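Local atomic coordinates of endo-alpha-mannosidase (Bacteroides thetaiotaomicron, PDB entry 4ACY), a protein that hydrolyses internal alpha-mannosidic linkages as a family 99 glycoside hydrolase, probably acting on mannose-containing glycans related to N-glycans. Residues A[201-204]-A[205-209]. Sequence-based numbering, arbitrary orientation.
Sequences AEWA and KLFAA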
ATOM      1  N   ALA A 201     -17.317 -16.694  -5.558  1.00 25.38           N
ATOM      2  CA  ALA A 201     -18.764 -16.683  -5.783  1.00 25.52           C
ATOM      3  C   ALA A 201     -19.480 -15.614  -4.959  1.00 25.69           C
ATOM      4  O   ALA A 201     -20.499 -15.075  -5.390  1.00 26.47           O
ATOM      5  CB  ALA A 201     -19.366 -18.068  -5.527  1.00 25.37           C
ATOM      6  N   GLU A 202     -18.947 -15.312  -3.774  1.00 25.02           N
ATOM      7  CA  GLU A 202     -19.464 -14.234  -2.942  1.00 24.55           C
ATOM      8  C   GLU A 202     -19.122 -12.859  -3.525  1.00 22.72           C
ATOM      9  O   GLU A 202     -19.981 -11.974  -3.560  1.00 22.30           O
ATOM     10  CB  GLU A 202     -18.964 -14.356  -1.498  1.00 25.56           C
ATOM     11  CG  GLU A 202     -19.450 -15.627  -0.761  1.00 27.50           C
ATOM     12  CD  GLU A 202     -20.929 -15.887  -0.949  1.00 28.70           C
ATOM     13  OE1 GLU A 202     -21.739 -14.980  -0.664  1.00 30.15           O
ATOM     14  OE2 GLU A 202     -21.286 -17.006  -1.384  1.00 30.99           O
ATOM     15  N   TRP A 203     -17.884 -12.695  -3.994  1.00 21.95           N
ATOM     16  CA  TRP A 203     -17.480 -11.456  -4.680  1.00 20.86           C
ATOM     17  C   TRP A 203     -18.358 -11.200  -5.913  1.00 21.26           C
ATOM     18  O   TRP A 203     -18.702 -10.058  -6.203  1.00 21.28           O
ATOM     19  CB  TRP A 203     -16.018 -11.499  -5.124  1.00 19.84           C
ATOM     20  CG  TRP A 203     -15.013 -11.292  -4.022  1.00 18.99           C
ATOM     21  CD1 TRP A 203     -13.998 -12.143  -3.672  1.00 18.95           C
ATOM     22  CD2 TRP A 203     -14.904 -10.158  -3.153  1.00 18.35           C
ATOM     23  NE1 TRP A 203     -13.263 -11.609  -2.630  1.00 18.19           N
ATOM     24  CE2 TRP A 203     -13.800 -10.393  -2.292  1.00 18.18           C
ATOM     25  CE3 TRP A 203     -15.630  -8.961  -3.010  1.00 18.15           C
ATOM     26  CZ2 TRP A 203     -13.412  -9.479  -1.316  1.00 17.82           C
ATOM     27  CZ3 TRP A 203     -15.239  -8.054  -2.031  1.00 18.12           C
ATOM     28  CH2 TRP A 203     -14.147  -8.329  -1.186  1.00 17.71           C
ATOM     29  N   ALA A 204     -18.704 -12.269  -6.631  1.00 21.57           N
ATOM     30  CA  ALA A 204     -19.495 -12.157  -7.865  1.00 21.76           C
ATOM     31  C   ALA A 204     -20.851 -11.486  -7.635  1.00 22.34           C
ATOM     32  O   ALA A 204     -21.367 -10.805  -8.523  1.00 21.99           O
ATOM     33  CB  ALA A 204     -19.657 -13.519  -8.531  1.00 21.94           C
ATOM     34  N   LYS A 205     -21.412 -11.654  -6.439  1.00 22.84           N
ATOM     35  CA  LYS A 205     -22.668 -10.985  -6.080  1.00 23.00           C
ATOM     36  C   LYS A 205     -22.537  -9.465  -6.133  1.00 22.77           C
ATOM     37  O   LYS A 205     -23.507  -8.749  -6.382  1.00 23.52           O
ATOM     38  CB  LYS A 205     -23.122 -11.413  -4.686  1.00 23.85           C
ATOM     39  CG  LYS A 205     -23.509 -12.881  -4.614  1.00 25.08           C
ATOM     40  CD  LYS A 205     -23.777 -13.304  -3.191  1.00 26.04           C
ATOM     41  CE  LYS A 205     -24.375 -14.698  -3.161  1.00 27.09           C
ATOM     42  NZ  LYS A 205     -24.500 -15.139  -1.741  1.00 28.08           N
ATOM     43  N   LEU A 206     -21.325  -8.991  -5.867  1.00 21.34           N
ATOM     44  CA  LEU A 206     -21.011  -7.573  -5.840  1.00 20.82           C
ATOM     45  C   LEU A 206     -20.457  -7.071  -7.183  1.00 20.10           C
ATOM     46  O   LEU A 206     -20.743  -5.936  -7.581  1.00 20.12           O
ATOM     47  CB  LEU A 206     -19.990  -7.301  -4.713  1.00 20.77           C
ATOM     48  CG  LEU A 206     -19.553  -5.857  -4.505  1.00 20.88           C
ATOM     49  CD1 LEU A 206     -20.759  -5.039  -4.090  1.00 21.68           C
ATOM     50  CD2 LEU A 206     -18.441  -5.765  -3.448  1.00 20.98           C
ATOM     51  N   PHE A 207     -19.690  -7.913  -7.880  1.00 20.03           N
ATOM     52  CA  PHE A 207     -18.918  -7.463  -9.046  1.00 20.26           C
ATOM     53  C   PHE A 207     -19.382  -7.993 -10.414  1.00 20.86           C
ATOM     54  O   PHE A 207     -18.943  -7.490 -11.443  1.00 19.98           O
ATOM     55  CB  PHE A 207     -17.420  -7.769  -8.865  1.00 20.13           C
ATOM     56  CG  PHE A 207     -16.770  -7.046  -7.714  1.00 20.20           C
ATOM     57  CD1 PHE A 207     -17.067  -5.713  -7.435  1.00 20.21           C
ATOM     58  CD2 PHE A 207     -15.820  -7.704  -6.924  1.00 20.07           C
ATOM     59  CE1 PHE A 207     -16.443  -5.044  -6.377  1.00 20.38           C
ATOM     60  CE2 PHE A 207     -15.193  -7.037  -5.865  1.00 19.96           C
ATOM     61  CZ  PHE A 207     -15.513  -5.714  -5.589  1.00 20.03           C
ATOM     62  N   ALA A 208     -20.221  -9.029 -10.436  1.00 21.74           N
ATOM     63  CA  ALA A 208     -20.832  -9.472 -11.702  1.00 23.29           C
ATOM     64  C   ALA A 208     -21.932  -8.495 -12.101  1.00 23.81           C
ATOM     65  O   ALA A 208     -22.624  -7.942 -11.246  1.00 23.77           O
ATOM     66  CB  ALA A 208     -21.392 -10.888 -11.581  1.00 23.46           C
ATOM     67  N   ALA A 209     -22.091  -8.272 -13.402  1.00 25.74           N
ATOM     68  CA  ALA A 209     -23.137  -7.372 -13.906  1.00 27.17           C
ATOM     69  C   ALA A 209     -24.510  -7.744 -13.329  1.00 28.30           C
ATOM     70  O   ALA A 209     -25.247  -6.878 -12.866  1.00 29.91           O
ATOM     71  CB  ALA A 209     -23.165  -7.389 -15.435  1.00 27.94           C
TER
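Glu-202 and Lys-205 form a salt bridge one helical turn apart, NZ lying 3.0 Å from OE1 on the syn side of the carboxylate and 16° out of its plane. The bend at chi2 of Glu-202 (-46°) brings its carboxylate alongside the extended lysine chain, the two pointing the same way. An alanine in place of Lys-205 has no ammonium group to offer, and the carboxylate of Glu-202 would probably turn more freely without its mate. The lysine's backbone N bonds to Glu-202 O at 3.2 Å, an i to i+3 bond. Trp-203 O is gripped twice: Leu-206 N (i+3) reaches it from above the carbonyl plane, Phe-207 N (i+4) within that plane, each at 2.9 Å. A second i to i+4 bond, Ala-208 N to Ala-204 O at 2.9 Å, forms where Ala-208 leaves helical geometry. On the buried flank the Trp-203 and Phe-207 rings run nearly parallel (11°) yet barely overlap, CE3 of Trp-203 approaching CE2 of Phe-207 at 3.5 Å. Leu-206 CD2 meets the indole edge at CZ3 (4.2 Å), and Ile-192 touches both aromatics. These bonds close amphipathic helix 200-207, which links parallel strands 189-192 and 223-227 in a beta-alpha-beta crossover of the TIM barrel.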